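PDB 3P1T: putative histidinol-phosphate aminotransferase from Burkholderia pseudomallei, which probably catalyses the pyridoxal 5'-phosphate-dependent transfer of an amino group from L-histidinol phosphate to 2-oxoglutarate in histidine biosynthesis. Local coordinates for residues A14-V19 with N323-A328; M72-I77 with L191-F196; L205-L210 with H235-A240. All blocks are in the same frame, centred on the assembly; numbering follows the deposited sequence.

How the interactions relate
Interaction 1 stands apart from the other two. Its centre is about 34 Å from that of interaction 2 and about 31 Å from that of interaction 3. It joins the start of the modelled chain to the last helix, and both other contacts are nested inside the long loop it closes. Interactions 2 and 3 have centres about 10 Å apart and touch. Strand 208-211 lies between strands 71-74 and 190-195 in one sheet. A209 N probably hydrogen-bonds to R194 O, and R75 NH2 to L205 O, both at 2.8 Å. A bound tartaric acid, probably from the crystallisation liquor, lies about 6 Å from the side chain of I77 and may mark a pocket beside interaction 2.

Interaction 1: A14-V19 with N323-A328; sequences AAAQAV and NDRLLA
A partly buried contact of mixed polar and apolar character joins the N-terminal segment 14-19 to the C-terminal helix 320-333, with R325 reaching A16, Q17 and V19. Segment 14-19 is a loop leading into strand 19-20, an outer strand of the four-stranded sheet. Segment 323-328 is one part of helix 320-333. The arginine carries nearly all of the helix side of the contact. Its CG is anti to the carbonyl carbon (chi1 -73°), and the chain then bends at chi2 and chi3. V19 CG2 packs against this bent aliphatic part, 3.8 Å from R325 CD. The two side chains cross at a slant. A16 CB sits over one face of the guanidinium, displaced toward its rim, and comes within 3.9 Å of R325 NE. The only hydrogen bond between the segments runs from R325 NH1 to Q17 O. It is 2.9 Å long, but weak, because its N-H...O angle is 121°. The firmer polar partner of R325 is R297 O, which accepts a hydrogen bond from R325 NH2. V19 is itself held in the sheet by backbone bonds to G298 and Q300, and I299 of that sheet also touches R325. Across this contact the tie is mainly methyl packing with one weak carbonyl bond, while the firmer hydrogen bond to R297 O helps position the guanidinium.

Interaction 2: M72-I77 with L191-F196; sequences MLVRGI and LVFRSF
Backbone atoms of G76 and I77, where strand 71-74 leads on to helix 76-87, lie against the F193 ring, with no hydrogen bond between the segments. I77 N is 3.5 Å from F193 CZ, and G76 C is 3.7 Å from the same atom. I77 covers one face of the ring, with its CA over that face too. With CG1 anti to the backbone N (chi1 -170°) and a further bend about the CB-CG1 bond, CD1 comes over the ring face, offset toward its rim. This CD1 makes a CH-pi contact 4.1 Å from the F193 ring centroid, 20° off the ring normal. V74 meets the ring differently. Its CG2 comes in at the edge, in the ring plane, 3.7 Å from F193 CE1. The ring is thus packed on one face and at one edge by residues on both sides of R75, the centre of an inverse gamma turn. D170 of the neighbouring strand 166-170 touches both F193 and I77. R75 makes a salt bridge to D233 and a hydrogen bond to L205 O, and lies close to R75 of the second subunit. An edge strand of a mixed seven-stranded sheet of order 1-7-6-5-4-2-3 that runs on into a helix is typical of the large domain of class I and II aminotransferases; in relatives the start of this helix commonly faces the cofactor phosphate.

Interaction 3: L205-L210 with H235-A240; sequences LRLGAL and HALEAA
L205 and A236 form the close part of this contact, and L207 with L237 the looser one. L205 CD1 lies 3.6 Å from A236 CB. L205 CG stands anti to the carbonyl carbon (chi1 -51°), and the extended chain beyond it carries CD1 out to the methyl. The CB of L207 is likewise directed toward the helix, and its CD1 meets the base of the L237 side chain, 4.1 Å from L237 CB. The L237 side chain also packs on F196 and V56. All four residues are buried, and the contact is wholly apolar. The other side of the helix is more open. E238 is partly exposed and forms salt bridges with K59 and R55 of helix 52-64, while A239 rests on V34 and A37 of helix 32-41. L232 of the second subunit packs on both L205 and A236, so the close pair lies at the dimer interface. Helix 231-241 packs on helices 32-41 and 52-64 and on the loop that enters strand 208-211, which lies next to the edge strand 71-74, with 190-195 on its other side.

Interaction 1: A14-V19 with N323-A328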
loop_
_atom_site.group_PDB
_atom_site.type_symbol
_atom_site.label_atom_id
_atom_site.label_comp_id
_atom_site.label_asym_id
_atom_site.label_seq_id
_atom_site.Cartn_x
_atom_site.Cartn_y
_atom_site.Cartn_z
ATOM N N ALA A 14 -4.813 20.347 37.823
ATOM C CA ALA A 14 -3.800 20.799 36.874
ATOM C C ALA A 14 -2.759 19.686 36.606
ATOM O O ALA A 14 -1.908 19.417 37.465
ATOM C CB ALA A 14 -3.119 22.060 37.392
ATOM N N ALA A 15 -2.862 19.024 35.417
ATOM C CA ALA A 15 -1.994 17.920 34.995
ATOM C C ALA A 15 -1.482 18.119 33.546
ATOM O O ALA A 15 -2.202 17.845 32.576
ATOM C CB ALA A 15 -2.735 16.593 35.116
ATOM N N ALA A 16 -0.213 18.587 33.428
ATOM C CA ALA A 16 0.504 18.849 32.174
ATOM C C ALA A 16 1.084 17.548 31.590
ATOM O O ALA A 16 2.168 17.094 31.982
ATOM C CB ALA A 16 1.613 19.868 32.407
ATOM N N GLN A 17 0.341 16.959 30.640
ATOM C CA GLN A 17 0.682 15.707 29.971
ATOM C C GLN A 17 1.753 15.908 28.871
ATOM O O GLN A 17 2.213 17.030 28.642
ATOM C CB GLN A 17 -0.590 15.076 29.380
ATOM C CG GLN A 17 -1.515 16.019 28.628
ATOM C CD GLN A 17 -2.901 15.444 28.644
ATOM O OE1 GLN A 17 -3.217 14.498 27.910
ATOM N NE2 GLN A 17 -3.736 15.956 29.539
ATOM N N ALA A 18 2.162 14.795 28.222
ATOM C CA ALA A 18 3.146 14.769 27.140
ATOM C C ALA A 18 2.630 15.525 25.916
ATOM O O ALA A 18 1.417 15.552 25.668
ATOM C CB ALA A 18 3.492 13.338 26.764
ATOM N N VAL A 19 3.561 16.162 25.178
ATOM C CA VAL A 19 3.294 17.006 24.019
ATOM C C VAL A 19 4.257 16.613 22.887
ATOM O O VAL A 19 5.477 16.637 23.084
ATOM C CB VAL A 19 3.434 18.511 24.441
ATOM C CG1 VAL A 19 3.566 19.448 23.248
ATOM C CG2 VAL A 19 2.277 18.954 25.334
ATOM N N ASN A 323 1.138 24.416 22.144
ATOM C CA ASN A 323 2.004 25.545 21.840
ATOM C C ASN A 323 2.286 26.347 23.113
ATOM O O ASN A 323 3.408 26.841 23.266
ATOM C CB ASN A 323 1.372 26.414 20.761
ATOM C CG ASN A 323 1.089 25.676 19.470
ATOM O OD1 ASN A 323 1.654 24.618 19.179
ATOM N ND2 ASN A 323 0.195 26.217 18.670
ATOM N N ASP A 324 1.293 26.419 24.049
ATOM C CA ASP A 324 1.430 27.049 25.379
ATOM C C ASP A 324 2.560 26.359 26.180
ATOM O O ASP A 324 3.445 27.034 26.707
ATOM C CB ASP A 324 0.095 26.993 26.184
ATOM C CG ASP A 324 -0.980 28.052 25.915
ATOM O OD1 ASP A 324 -0.670 29.067 25.234
ATOM O OD2 ASP A 324 -2.115 27.906 26.461
ATOM N N ARG A 325 2.532 24.997 26.212
ATOM C CA ARG A 325 3.494 24.127 26.900
ATOM C C ARG A 325 4.915 24.348 26.358
ATOM O O ARG A 325 5.842 24.541 27.156
ATOM C CB ARG A 325 3.084 22.648 26.769
ATOM C CG ARG A 325 1.869 22.264 27.630
ATOM C CD ARG A 325 2.125 21.052 28.513
ATOM N NE ARG A 325 3.390 21.198 29.234
ATOM C CZ ARG A 325 4.365 20.294 29.256
ATOM N NH1 ARG A 325 4.202 19.113 28.664
ATOM N NH2 ARG A 325 5.490 20.542 29.911
ATOM N N LEU A 326 5.061 24.366 25.008
ATOM C CA LEU A 326 6.332 24.583 24.329
ATOM C C LEU A 326 6.909 25.948 24.656
ATOM O O LEU A 326 8.092 26.040 25.009
ATOM C CB LEU A 326 6.216 24.450 22.803
ATOM C CG LEU A 326 7.513 24.843 22.093
ATOM C CD1 LEU A 326 8.273 23.639 21.625
ATOM C CD2 LEU A 326 7.320 25.964 21.081
ATOM N N LEU A 327 6.089 27.007 24.512
ATOM C CA LEU A 327 6.544 28.376 24.756
ATOM C C LEU A 327 6.979 28.565 26.222
ATOM O O LEU A 327 7.994 29.227 26.457
ATOM C CB LEU A 327 5.460 29.402 24.373
ATOM C CG LEU A 327 5.154 29.540 22.863
ATOM C CD1 LEU A 327 3.965 30.423 22.637
ATOM C CD2 LEU A 327 6.344 30.066 22.069
ATOM N N ALA A 328 6.272 27.937 27.185
ATOM C CA ALA A 328 6.608 28.054 28.613
ATOM C C ALA A 328 7.950 27.378 28.911
ATOM O O ALA A 328 8.759 27.937 29.649
ATOM C CB ALA A 328 5.510 27.459 29.473
#

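Interaction 2: M72-I77 with L191-F196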
loop_
_atom_site.group_PDB
_atom_site.type_symbol
_atom_site.label_atom_id
_atom_site.label_comp_id
_atom_site.label_asym_id
_atom_site.label_seq_id
_atom_site.Cartn_x
_atom_site.Cartn_y
_atom_site.Cartn_z
HETATM N N MSE A 72 -3.203 10.028 -10.115
HETATM C CA MSE A 72 -2.918 8.676 -9.638
HETATM C C MSE A 72 -2.892 8.669 -8.096
HETATM O O MSE A 72 -2.209 9.522 -7.498
HETATM C CB MSE A 72 -1.580 8.235 -10.223
HETATM C CG MSE A 72 -1.269 6.780 -10.004
HETATM SE SE MSE A 72 0.358 6.214 -10.880
HETATM C CE MSE A 72 1.579 6.913 -9.733
ATOM N N LEU A 73 -3.683 7.763 -7.463
ATOM C CA LEU A 73 -3.750 7.608 -6.003
ATOM C C LEU A 73 -2.554 6.744 -5.583
ATOM O O LEU A 73 -2.341 5.679 -6.170
ATOM C CB LEU A 73 -5.109 7.011 -5.564
ATOM C CG LEU A 73 -5.328 6.737 -4.047
ATOM C CD1 LEU A 73 -5.213 8.007 -3.196
ATOM C CD2 LEU A 73 -6.682 6.127 -3.805
ATOM N N VAL A 74 -1.730 7.233 -4.644
ATOM C CA VAL A 74 -0.494 6.539 -4.277
ATOM C C VAL A 74 -0.334 6.374 -2.759
ATOM O O VAL A 74 -0.918 7.125 -1.970
ATOM C CB VAL A 74 0.751 7.286 -4.845
ATOM C CG1 VAL A 74 0.820 7.186 -6.357
ATOM C CG2 VAL A 74 0.807 8.743 -4.396
ATOM N N ARG A 75 0.512 5.407 -2.370
ATOM C CA ARG A 75 0.892 5.149 -0.989
ATOM C C ARG A 75 2.014 6.136 -0.576
ATOM O O ARG A 75 3.181 5.724 -0.386
ATOM C CB ARG A 75 1.341 3.694 -0.828
ATOM C CG ARG A 75 1.284 3.184 0.602
ATOM C CD ARG A 75 0.032 2.361 0.743
ATOM N NE ARG A 75 -0.934 2.980 1.629
ATOM C CZ ARG A 75 -2.173 2.550 1.793
ATOM N NH1 ARG A 75 -2.627 1.516 1.091
ATOM N NH2 ARG A 75 -2.982 3.169 2.631
ATOM N N GLY A 76 1.653 7.428 -0.517
ATOM C CA GLY A 76 2.549 8.506 -0.126
ATOM C C GLY A 76 3.615 8.866 -1.132
ATOM O O GLY A 76 3.632 8.374 -2.275
ATOM N N ILE A 77 4.532 9.731 -0.684
ATOM C CA ILE A 77 5.616 10.259 -1.502
ATOM C C ILE A 77 6.597 9.113 -1.883
ATOM O O ILE A 77 7.170 9.191 -2.974
ATOM C CB ILE A 77 6.316 11.475 -0.799
ATOM C CG1 ILE A 77 7.319 12.228 -1.719
ATOM C CG2 ILE A 77 6.919 11.123 0.543
ATOM C CD1 ILE A 77 6.808 12.700 -3.086
ATOM N N LEU A 191 5.183 17.404 -13.021
ATOM C CA LEU A 191 4.248 16.679 -12.171
ATOM C C LEU A 191 4.155 17.355 -10.794
ATOM O O LEU A 191 5.082 18.055 -10.374
ATOM C CB LEU A 191 4.657 15.196 -12.021
ATOM C CG LEU A 191 4.595 14.353 -13.285
ATOM C CD1 LEU A 191 5.973 14.203 -13.894
ATOM C CD2 LEU A 191 4.063 12.974 -12.986
ATOM N N VAL A 192 3.043 17.149 -10.095
ATOM C CA VAL A 192 2.859 17.726 -8.760
ATOM C C VAL A 192 2.276 16.618 -7.835
ATOM O O VAL A 192 1.476 15.784 -8.274
ATOM C CB VAL A 192 2.006 19.046 -8.783
ATOM C CG1 VAL A 192 0.681 18.897 -9.505
ATOM C CG2 VAL A 192 1.804 19.639 -7.401
ATOM N N PHE A 193 2.755 16.574 -6.584
ATOM C CA PHE A 193 2.279 15.641 -5.570
ATOM C C PHE A 193 1.590 16.393 -4.415
ATOM O O PHE A 193 2.116 17.390 -3.940
ATOM C CB PHE A 193 3.432 14.775 -5.038
ATOM C CG PHE A 193 3.082 13.916 -3.841
ATOM C CD1 PHE A 193 2.481 12.669 -4.008
ATOM C CD2 PHE A 193 3.359 14.351 -2.542
ATOM C CE1 PHE A 193 2.147 11.882 -2.899
ATOM C CE2 PHE A 193 3.017 13.565 -1.433
ATOM C CZ PHE A 193 2.442 12.325 -1.623
ATOM N N ARG A 194 0.427 15.884 -3.966
ATOM C CA ARG A 194 -0.331 16.381 -2.809
ATOM C C ARG A 194 -0.488 15.248 -1.800
ATOM O O ARG A 194 -0.765 14.111 -2.210
ATOM C CB ARG A 194 -1.706 16.947 -3.213
ATOM C CG ARG A 194 -1.657 18.173 -4.108
ATOM C CD ARG A 194 -1.283 19.411 -3.350
ATOM N NE ARG A 194 -1.179 20.575 -4.231
ATOM C CZ ARG A 194 -2.163 21.436 -4.456
ATOM N NH1 ARG A 194 -3.349 21.260 -3.888
ATOM N NH2 ARG A 194 -1.970 22.479 -5.256
ATOM N N SER A 195 -0.308 15.553 -0.497
ATOM C CA SER A 195 -0.409 14.595 0.614
ATOM C C SER A 195 -1.728 14.742 1.365
ATOM O O SER A 195 -2.230 15.866 1.481
ATOM C CB SER A 195 0.748 14.813 1.586
ATOM O OG SER A 195 0.756 13.900 2.672
ATOM N N PHE A 196 -2.275 13.629 1.911
ATOM C CA PHE A 196 -3.495 13.702 2.716
ATOM C C PHE A 196 -3.138 13.522 4.197
ATOM O O PHE A 196 -4.029 13.404 5.047
ATOM C CB PHE A 196 -4.550 12.661 2.254
ATOM C CG PHE A 196 -5.002 12.850 0.819
ATOM C CD1 PHE A 196 -5.817 13.926 0.461
ATOM C CD2 PHE A 196 -4.581 11.985 -0.177
ATOM C CE1 PHE A 196 -6.174 14.144 -0.871
ATOM C CE2 PHE A 196 -4.953 12.195 -1.509
ATOM C CZ PHE A 196 -5.749 13.272 -1.848
#

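Interaction 3: L205-L210 with H235-A240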
loop_
_atom_site.group_PDB
_atom_site.type_symbol
_atom_site.label_atom_id
_atom_site.label_comp_id
_atom_site.label_asym_id
_atom_site.label_seq_id
_atom_site.Cartn_x
_atom_site.Cartn_y
_atom_site.Cartn_z
ATOM N N LEU A 205 -2.614 6.776 7.371
ATOM C CA LEU A 205 -3.014 5.984 6.191
ATOM C C LEU A 205 -1.974 6.089 5.095
ATOM O O LEU A 205 -1.924 5.223 4.212
ATOM C CB LEU A 205 -4.385 6.398 5.646
ATOM C CG LEU A 205 -5.529 6.469 6.657
ATOM C CD1 LEU A 205 -6.825 6.683 5.954
ATOM C CD2 LEU A 205 -5.594 5.220 7.533
ATOM N N ARG A 206 -1.125 7.147 5.167
ATOM C CA ARG A 206 -0.050 7.434 4.224
ATOM C C ARG A 206 -0.590 7.331 2.751
ATOM O O ARG A 206 -0.294 6.369 2.021
ATOM C CB ARG A 206 1.148 6.481 4.488
ATOM C CG ARG A 206 2.453 6.808 3.772
ATOM C CD ARG A 206 3.049 8.132 4.197
ATOM N NE ARG A 206 4.419 8.251 3.716
ATOM C CZ ARG A 206 5.194 9.315 3.881
ATOM N NH1 ARG A 206 4.722 10.405 4.481
ATOM N NH2 ARG A 206 6.442 9.306 3.438
ATOM N N LEU A 207 -1.436 8.312 2.371
ATOM C CA LEU A 207 -2.023 8.448 1.042
ATOM C C LEU A 207 -1.635 9.790 0.425
ATOM O O LEU A 207 -1.396 10.778 1.139
ATOM C CB LEU A 207 -3.560 8.310 1.065
ATOM C CG LEU A 207 -4.144 6.998 1.545
ATOM C CD1 LEU A 207 -5.640 7.084 1.646
ATOM C CD2 LEU A 207 -3.743 5.848 0.648
ATOM N N GLY A 208 -1.609 9.810 -0.900
ATOM C CA GLY A 208 -1.277 10.994 -1.676
ATOM C C GLY A 208 -1.823 10.900 -3.084
ATOM O O GLY A 208 -2.231 9.821 -3.535
ATOM N N ALA A 209 -1.846 12.040 -3.776
ATOM C CA ALA A 209 -2.317 12.155 -5.149
ATOM C C ALA A 209 -1.227 12.758 -6.032
ATOM O O ALA A 209 -0.686 13.819 -5.704
ATOM C CB ALA A 209 -3.585 13.008 -5.203
ATOM N N LEU A 210 -0.892 12.072 -7.137
ATOM C CA LEU A 210 0.109 12.528 -8.109
ATOM C C LEU A 210 -0.597 13.022 -9.356
ATOM O O LEU A 210 -1.442 12.309 -9.904
ATOM C CB LEU A 210 1.125 11.415 -8.456
ATOM C CG LEU A 210 2.139 11.716 -9.563
ATOM C CD1 LEU A 210 3.097 12.863 -9.177
ATOM C CD2 LEU A 210 2.904 10.463 -9.948
ATOM N N HIS A 235 -12.697 4.522 1.944
ATOM C CA HIS A 235 -13.850 5.173 2.591
ATOM C C HIS A 235 -13.400 6.299 3.517
ATOM O O HIS A 235 -14.126 7.278 3.666
ATOM C CB HIS A 235 -14.724 4.179 3.353
ATOM C CG HIS A 235 -15.527 3.330 2.415
ATOM N ND1 HIS A 235 -14.982 2.211 1.807
ATOM C CD2 HIS A 235 -16.773 3.520 1.928
ATOM C CE1 HIS A 235 -15.923 1.739 1.010
ATOM N NE2 HIS A 235 -17.015 2.495 1.044
ATOM N N ALA A 236 -12.193 6.185 4.084
ATOM C CA ALA A 236 -11.618 7.215 4.938
ATOM C C ALA A 236 -11.318 8.469 4.102
ATOM O O ALA A 236 -11.854 9.554 4.397
ATOM C CB ALA A 236 -10.364 6.697 5.618
ATOM N N LEU A 237 -10.549 8.285 3.000
ATOM C CA LEU A 237 -10.172 9.344 2.075
ATOM C C LEU A 237 -11.412 10.042 1.515
ATOM O O LEU A 237 -11.464 11.285 1.519
ATOM C CB LEU A 237 -9.308 8.792 0.935
ATOM C CG LEU A 237 -8.908 9.790 -0.150
ATOM C CD1 LEU A 237 -8.096 10.914 0.413
ATOM C CD2 LEU A 237 -8.161 9.118 -1.250
ATOM N N GLU A 238 -12.418 9.253 1.086
ATOM C CA GLU A 238 -13.659 9.789 0.542
ATOM C C GLU A 238 -14.333 10.774 1.525
ATOM O O GLU A 238 -14.763 11.844 1.095
ATOM C CB GLU A 238 -14.606 8.653 0.210
ATOM C CG GLU A 238 -15.876 9.120 -0.457
ATOM C CD GLU A 238 -16.793 8.001 -0.877
ATOM O OE1 GLU A 238 -16.940 7.023 -0.104
ATOM O OE2 GLU A 238 -17.376 8.115 -1.980
ATOM N N ALA A 239 -14.396 10.417 2.826
ATOM C CA ALA A 239 -14.981 11.240 3.880
ATOM C C ALA A 239 -14.120 12.466 4.158
ATOM O O ALA A 239 -14.668 13.537 4.393
ATOM C CB ALA A 239 -15.150 10.423 5.148
ATOM N N ALA A 240 -12.779 12.324 4.093
ATOM C CA ALA A 240 -11.850 13.431 4.337
ATOM C C ALA A 240 -11.948 14.513 3.255
ATOM O O ALA A 240 -11.622 15.673 3.532
ATOM C CB ALA A 240 -10.422 12.918 4.415
#